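Local coordinates for protein Bd0816 (Bdellovibrio bacteriovorus HD100, PDB 5CER) that probably acts as a serine-type D-Ala-D-Ala carboxypeptidase of the peptidase S13 family, within the beta-lactamase clan, at residues A[369-372]-A[373-376]; A[333-337]-A[338-342]; A[269-272]-A[273-277]. The protein carries 2 engineered substitutions. All coordinates share one frame; numbering follows the deposited sequence.

All three contacts are local ones. Interactions 1 and 2 belong to consecutive elements, the end of helix 356-375 and the hairpin before it, and they touch with centres about 9 Å apart. Arg376 meets Phe341 there, and Ile373 meets Ile334. Interaction 3 opens helix 270-286, which packs on the same antiparallel sheet. Its centre lies about 17 Å from that of interaction 2, where Tyr342 meets Leu277. Interaction 3 is buried, and three threonine hydroxyls bond to backbone or to each other there. Interactions 1 and 2 are only partly buried, with long charged chains at their outer ends. Another protein chain bonds to interaction 1 but reaches interaction 2 only through a long, weak ion pair.

Interaction 1 (A[369-372]-A[373-376])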
loop_
_atom_site.group_PDB
_atom_site.type_symbol
_atom_site.label_atom_id
_atom_site.label_comp_id
_atom_site.label_asym_id
_atom_site.label_seq_id
_atom_site.Cartn_x
_atom_site.Cartn_y
_atom_site.Cartn_z
ATOM N N ILE A 369 -16.845 -6.477 -5.611
ATOM C CA ILE A 369 -16.726 -5.240 -6.410
ATOM C C ILE A 369 -17.172 -5.426 -7.853
ATOM O O ILE A 369 -17.934 -4.609 -8.372
ATOM C CB ILE A 369 -15.280 -4.670 -6.369
ATOM C CG1 ILE A 369 -15.018 -4.045 -5.013
ATOM C CG2 ILE A 369 -15.019 -3.638 -7.471
ATOM C CD1 ILE A 369 -15.894 -2.851 -4.681
ATOM N N SER A 370 -16.721 -6.504 -8.486
ATOM C CA SER A 370 -17.175 -6.827 -9.838
ATOM C C SER A 370 -18.705 -6.968 -9.938
ATOM O O SER A 370 -19.305 -6.502 -10.899
ATOM C CB SER A 370 -16.483 -8.071 -10.367
ATOM O OG SER A 370 -15.077 -7.878 -10.379
ATOM N N GLN A 371 -19.299 -7.638 -8.958
ATOM C CA GLN A 371 -20.732 -7.821 -8.914
ATOM C C GLN A 371 -21.459 -6.487 -8.815
ATOM O O GLN A 371 -22.419 -6.229 -9.590
ATOM C CB GLN A 371 -21.097 -8.740 -7.759
ATOM C CG GLN A 371 -22.547 -9.253 -7.799
ATOM C CD GLN A 371 -22.951 -9.913 -9.143
ATOM O OE1 GLN A 371 -22.224 -10.748 -9.691
ATOM N NE2 GLN A 371 -24.129 -9.542 -9.654
ATOM N N LEU A 372 -20.978 -5.611 -7.927
ATOM C CA LEU A 372 -21.564 -4.278 -7.800
ATOM C C LEU A 372 -21.457 -3.527 -9.112
ATOM O O LEU A 372 -22.421 -2.884 -9.551
ATOM C CB LEU A 372 -20.821 -3.466 -6.756
ATOM C CG LEU A 372 -20.923 -3.816 -5.278
ATOM C CD1 LEU A 372 -20.120 -2.889 -4.395
ATOM C CD2 LEU A 372 -22.379 -3.844 -4.785
ATOM N N ILE A 373 -20.310 -3.637 -9.776
ATOM C CA ILE A 373 -20.158 -3.031 -11.114
ATOM C C ILE A 373 -21.170 -3.617 -12.142
ATOM O O ILE A 373 -21.825 -2.851 -12.852
ATOM C CB ILE A 373 -18.696 -3.094 -11.605
ATOM C CG1 ILE A 373 -17.855 -2.146 -10.728
ATOM C CG2 ILE A 373 -18.579 -2.710 -13.066
ATOM C CD1 ILE A 373 -16.347 -2.335 -10.900
ATOM N N ASN A 374 -21.285 -4.938 -12.204
ATOM C CA ASN A 374 -22.230 -5.591 -13.074
ATOM C C ASN A 374 -23.633 -5.044 -12.944
ATOM O O ASN A 374 -24.268 -4.753 -13.960
ATOM C CB ASN A 374 -22.263 -7.093 -12.805
ATOM C CG ASN A 374 -20.982 -7.808 -13.229
ATOM O OD1 ASN A 374 -20.261 -7.354 -14.136
ATOM N ND2 ASN A 374 -20.760 -8.988 -12.666
ATOM N N LYS A 375 -24.100 -4.927 -11.706
ATOM C CA LYS A 375 -25.434 -4.443 -11.396
ATOM C C LYS A 375 -25.637 -2.961 -11.674
ATOM O O LYS A 375 -26.761 -2.497 -11.733
ATOM C CB LYS A 375 -25.744 -4.678 -9.916
ATOM C CG LYS A 375 -25.912 -6.120 -9.520
ATOM C CD LYS A 375 -27.166 -6.723 -10.160
ATOM C CE LYS A 375 -27.675 -7.940 -9.412
ATOM N NZ LYS A 375 -29.107 -8.180 -9.760
ATOM N N ARG A 376 -24.557 -2.228 -11.846
ATOM C CA ARG A 376 -24.632 -0.838 -12.292
ATOM C C ARG A 376 -24.227 -0.637 -13.784
ATOM O O ARG A 376 -23.710 0.421 -14.195
ATOM C CB ARG A 376 -23.819 0.004 -11.310
ATOM C CG ARG A 376 -24.578 0.169 -10.019
ATOM C CD ARG A 376 -23.684 0.336 -8.840
ATOM N NE ARG A 376 -24.503 0.199 -7.630
ATOM C CZ ARG A 376 -24.823 -0.962 -7.034
ATOM N NH1 ARG A 376 -24.388 -2.133 -7.505
ATOM N NH2 ARG A 376 -25.591 -0.962 -5.946
#
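Arg376 CG lies anti to its own carbonyl carbon (chi1 -75°), and the chain then runs extended to NE, which returns the guanidinium to Leu372. Leu372 CG has the same placement (chi1 -70°), and the two side chains lie side by side, pointing the same way. Arg376 NH1 donates to Leu372 O at 2.9 Å, with that oxygen in the guanidinium plane. Arg376 N reaches the same oxygen weakly, at 3.2 Å. The side chain thus gives this carbonyl a second N-H. NH1 also packs 3.8 Å from Leu372 CD2. One turn back, Ile369 CG2 meets Ile373 CD1 at 3.9 Å, the two chains crossing at a slant. Gln371 bends at chi2 and sets NE2 3.9 Å from Lys375 CG. Its amide is steeply turned against that of Asn374, and both amides donate to backbone of another protein chain. Ser370 OG bonds to Lys366 O and also to that chain's backbone. The C-terminal part of helix 356-375 lies against the antiparallel sheet: Ile369, Leu372 and Ile373 rest on Ile334 of strand 327-336, Leu372 also touches His9 of strand 3-11, and Arg376 makes a cation-pi contact with Phe341 of strand 339-348.

Interaction 2 (A[333-337]-A[338-342]); sequences SISTK and EGEFY
Thr336 and Gly339 close a tight beta hairpin through a type I turn, and the threonine side chain does much of the work. Its CB lies 3.5 Å from Gly339 O. OG1 sits between the backbone N and the carbonyl carbon (chi1 76°) and donates to Gly339 O at 2.7 Å, in the carbonyl plane and on a lone pair. The same OG1 accepts from Glu338 N at 3.1 Å, and Arg376 O is a further, weak partner. It also lies 3.6 Å from Phe341 CE1, at the ring edge. CG2, the other branch, passes 3.9 Å from Gly339 O. Thr336 N bonds to Gly339 O as well, but from above the carbonyl plane. Gly339 has phi 111° and psi -174°, where a side chain would collide with the preceding carbonyl oxygen. Ile334 and Phe341 form a hydrogen-bonded pair, Ile334 N to Phe341 O and Phe341 N to Ile334 O, each 2.9 Å. Ile334 CG1 packs 3.9 Å from Phe341 CB. On the other face, Ser335 OG bonds to Lys380 O, and Tyr342 reaches helix 270-286. The chemistry is polar at the turn and apolar further along, where helix 356-375 covers Ile334. The paired bonds probably restrain the rotation of the Thr336 hydroxyl and link the first residue of the turn to its third and fourth.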
loop_
_atom_site.group_PDB
_atom_site.type_symbol
_atom_site.label_atom_id
_atom_site.label_comp_id
_atom_site.label_asym_id
_atom_site.label_seq_id
_atom_site.Cartn_x
_atom_site.Cartn_y
_atom_site.Cartn_z
ATOM N N SER A 333 -14.436 4.307 -4.376
ATOM C CA SER A 333 -15.548 4.431 -5.301
ATOM C C SER A 333 -15.324 3.636 -6.580
ATOM O O SER A 333 -14.199 3.373 -6.985
ATOM C CB SER A 333 -15.805 5.898 -5.642
ATOM O OG SER A 333 -14.806 6.379 -6.518
ATOM N N ILE A 334 -16.429 3.274 -7.212
ATOM C CA ILE A 334 -16.409 2.576 -8.491
ATOM C C ILE A 334 -17.075 3.503 -9.473
ATOM O O ILE A 334 -18.051 4.226 -9.128
ATOM C CB ILE A 334 -17.136 1.220 -8.415
ATOM C CG1 ILE A 334 -18.564 1.335 -7.858
ATOM C CG2 ILE A 334 -16.327 0.226 -7.551
ATOM C CD1 ILE A 334 -19.346 0.000 -7.884
ATOM N N SER A 335 -16.566 3.497 -10.695
ATOM C CA SER A 335 -17.120 4.315 -11.755
ATOM C C SER A 335 -17.799 3.350 -12.736
ATOM O O SER A 335 -17.138 2.519 -13.297
ATOM C CB SER A 335 -16.010 5.095 -12.445
ATOM O OG SER A 335 -16.432 5.586 -13.703
ATOM N N THR A 336 -19.094 3.547 -12.955
ATOM C CA THR A 336 -19.936 2.665 -13.734
ATOM C C THR A 336 -20.761 3.487 -14.691
ATOM O O THR A 336 -20.853 4.712 -14.567
ATOM C CB THR A 336 -20.921 1.915 -12.820
ATOM O OG1 THR A 336 -21.991 2.783 -12.402
ATOM C CG2 THR A 336 -20.217 1.374 -11.582
ATOM N N LYS A 337 -21.420 2.812 -15.625
ATOM C CA LYS A 337 -22.306 3.501 -16.566
ATOM C C LYS A 337 -23.507 4.196 -15.908
ATOM O O LYS A 337 -24.158 4.991 -16.558
ATOM C CB LYS A 337 -22.739 2.552 -17.702
ATOM C CG LYS A 337 -21.572 2.145 -18.584
ATOM C CD LYS A 337 -22.005 1.455 -19.867
ATOM C CE LYS A 337 -20.831 0.879 -20.669
ATOM N NZ LYS A 337 -20.295 -0.384 -20.045
ATOM N N GLU A 338 -23.844 3.856 -14.663
ATOM C CA GLU A 338 -24.882 4.565 -13.904
ATOM C C GLU A 338 -24.309 5.621 -12.945
ATOM O O GLU A 338 -25.027 6.084 -12.062
ATOM C CB GLU A 338 -25.723 3.583 -13.120
ATOM C CG GLU A 338 -26.560 2.680 -14.003
ATOM C CD GLU A 338 -27.274 1.607 -13.222
ATOM O OE1 GLU A 338 -27.380 1.740 -11.977
ATOM O OE2 GLU A 338 -27.725 0.621 -13.836
ATOM N N GLY A 339 -23.025 5.962 -13.090
ATOM C CA GLY A 339 -22.379 6.970 -12.263
ATOM C C GLY A 339 -21.360 6.358 -11.341
ATOM O O GLY A 339 -21.079 5.142 -11.403
ATOM N N GLU A 340 -20.831 7.209 -10.469
ATOM C CA GLU A 340 -19.879 6.808 -9.437
ATOM C C GLU A 340 -20.572 6.461 -8.130
ATOM O O GLU A 340 -21.617 7.021 -7.803
ATOM C CB GLU A 340 -18.855 7.875 -9.218
ATOM C CG GLU A 340 -18.062 8.215 -10.468
ATOM C CD GLU A 340 -16.964 9.242 -10.182
ATOM O OE1 GLU A 340 -17.302 10.386 -9.814
ATOM O OE2 GLU A 340 -15.752 8.913 -10.303
ATOM N N PHE A 341 -20.054 5.466 -7.425
ATOM C CA PHE A 341 -20.686 4.965 -6.176
ATOM C C PHE A 341 -19.585 4.792 -5.127
ATOM O O PHE A 341 -18.586 4.123 -5.409
ATOM C CB PHE A 341 -21.398 3.595 -6.396
ATOM C CG PHE A 341 -22.640 3.681 -7.260
ATOM C CD1 PHE A 341 -22.528 3.776 -8.638
ATOM C CD2 PHE A 341 -23.913 3.678 -6.688
ATOM C CE1 PHE A 341 -23.668 3.884 -9.426
ATOM C CE2 PHE A 341 -25.051 3.765 -7.457
ATOM C CZ PHE A 341 -24.929 3.854 -8.837
ATOM N N TYR A 342 -19.793 5.365 -3.943
ATOM C CA TYR A 342 -18.959 5.093 -2.795
ATOM C C TYR A 342 -19.278 3.671 -2.277
ATOM O O TYR A 342 -20.392 3.192 -2.455
ATOM C CB TYR A 342 -19.229 6.069 -1.688
ATOM C CG TYR A 342 -19.024 7.493 -2.074
ATOM C CD1 TYR A 342 -17.733 7.956 -2.421
ATOM C CD2 TYR A 342 -20.068 8.388 -2.096
ATOM C CE1 TYR A 342 -17.502 9.242 -2.770
ATOM C CE2 TYR A 342 -19.849 9.708 -2.451
ATOM C CZ TYR A 342 -18.572 10.118 -2.795
ATOM O OH TYR A 342 -18.316 11.432 -3.145
#

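Interaction 3 (A[269-272]-A[273-277]); sequences TCET and MIKTL
Thr269 holds the N-cap position, and regular helical bonds follow it, with Lys275 N to Glu271 O at 3.0 Å; the first, from Met273 N to Thr269 O, is weak. Thr276 doubles the bond to Thr272. With chi1 at -59°, Thr276 OG1 sits beside its backbone N, the side that faces the preceding turn, and donates to Thr272 O at 2.8 Å. Thr276 N reaches the same oxygen at 3.0 Å. The two donors approach from opposite faces of the carbonyl plane, tilted 32° and 26° from it. At the start of the helix the hydroxyls of Thr269 and Thr272 share a hydrogen bond, OG1 to OG1, at 2.7 Å. On the outer side, the extended chains of Glu271 and Lys275 meet at a slant through Glu271 CG and Lys275 CE, 4.1 Å apart. Their opposite charges may attract at long range, but Glu271 OE2 and Lys275 NZ, 4.6 Å apart, are not in contact, and NZ bonds to Leu240 O. The helix start is wedged between a sheet and a helix. Cys270 and Ile274 lie on Cys8 of strand 3-11, Met273 meets Ala344 of strand 339-348, and Met273 and Thr276 both pack on Ile38 of helix 35-47.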
loop_
_atom_site.group_PDB
_atom_site.type_symbol
_atom_site.label_atom_id
_atom_site.label_comp_id
_atom_site.label_asym_id
_atom_site.label_seq_id
_atom_site.Cartn_x
_atom_site.Cartn_y
_atom_site.Cartn_z
ATOM N N THR A 269 -17.890 2.049 12.102
ATOM C CA THR A 269 -19.019 1.474 11.372
ATOM C C THR A 269 -18.897 1.740 9.890
ATOM O O THR A 269 -18.190 2.655 9.453
ATOM C CB THR A 269 -20.336 2.103 11.775
ATOM O OG1 THR A 269 -20.393 3.445 11.276
ATOM C CG2 THR A 269 -20.491 2.073 13.290
ATOM N N CYS A 270 -19.548 0.897 9.121
ATOM C CA CYS A 270 -19.448 0.957 7.690
ATOM C C CYS A 270 -20.035 2.277 7.184
ATOM O O CYS A 270 -19.561 2.844 6.210
ATOM C CB CYS A 270 -20.144 -0.270 7.078
ATOM S SG CYS A 270 -19.589 -0.699 5.423
ATOM N N GLU A 271 -21.103 2.722 7.836
ATOM C CA GLU A 271 -21.699 4.039 7.614
ATOM C C GLU A 271 -20.657 5.150 7.729
ATOM O O GLU A 271 -20.629 6.085 6.936
ATOM C CB GLU A 271 -22.844 4.276 8.627
ATOM C CG GLU A 271 -23.339 5.708 8.717
ATOM C CD GLU A 271 -24.598 5.862 9.516
ATOM O OE1 GLU A 271 -24.763 5.102 10.496
ATOM O OE2 GLU A 271 -25.492 6.683 9.129
ATOM N N THR A 272 -19.848 5.063 8.767
ATOM C CA THR A 272 -18.828 6.081 9.032
ATOM C C THR A 272 -17.815 6.194 7.859
ATOM O O THR A 272 -17.369 7.294 7.521
ATOM C CB THR A 272 -18.071 5.790 10.358
ATOM O OG1 THR A 272 -18.985 5.740 11.450
ATOM C CG2 THR A 272 -17.034 6.869 10.635
ATOM N N MET A 273 -17.487 5.061 7.248
ATOM C CA MET A 273 -16.571 5.025 6.091
ATOM C C MET A 273 -17.185 5.655 4.863
ATOM O O MET A 273 -16.492 6.356 4.146
ATOM C CB MET A 273 -16.137 3.600 5.748
ATOM C CG MET A 273 -15.270 2.965 6.805
ATOM S SD MET A 273 -13.711 3.828 7.147
ATOM C CE MET A 273 -13.093 4.226 5.486
ATOM N N ILE A 274 -18.486 5.457 4.656
ATOM C CA ILE A 274 -19.229 6.138 3.582
ATOM C C ILE A 274 -19.246 7.664 3.825
ATOM O O ILE A 274 -19.023 8.429 2.883
ATOM C CB ILE A 274 -20.671 5.625 3.437
ATOM C CG1 ILE A 274 -20.679 4.144 3.060
ATOM C CG2 ILE A 274 -21.425 6.408 2.373
ATOM C CD1 ILE A 274 -19.885 3.788 1.810
ATOM N N LYS A 275 -19.521 8.095 5.057
ATOM C CA LYS A 275 -19.470 9.542 5.378
ATOM C C LYS A 275 -18.119 10.144 5.048
ATOM O O LYS A 275 -18.041 11.140 4.363
ATOM C CB LYS A 275 -19.734 9.817 6.844
ATOM C CG LYS A 275 -21.187 9.822 7.204
ATOM C CD LYS A 275 -21.351 10.197 8.665
ATOM C CE LYS A 275 -22.643 9.669 9.259
ATOM N NZ LYS A 275 -22.663 9.956 10.721
ATOM N N THR A 276 -17.077 9.470 5.523
ATOM C CA THR A 276 -15.698 9.881 5.287
ATOM C C THR A 276 -15.439 10.107 3.819
ATOM O O THR A 276 -14.903 11.139 3.424
ATOM C CB THR A 276 -14.701 8.824 5.827
ATOM O OG1 THR A 276 -14.933 8.659 7.227
ATOM C CG2 THR A 276 -13.273 9.246 5.608
ATOM N N LEU A 277 -15.792 9.108 3.027
ATOM C CA LEU A 277 -15.584 9.153 1.615
ATOM C C LEU A 277 -16.340 10.294 0.964
ATOM O O LEU A 277 -15.752 10.987 0.121
ATOM C CB LEU A 277 -15.929 7.791 0.945
ATOM C CG LEU A 277 -14.940 6.620 1.226
ATOM C CD1 LEU A 277 -15.593 5.251 0.907
ATOM C CD2 LEU A 277 -13.637 6.805 0.460
#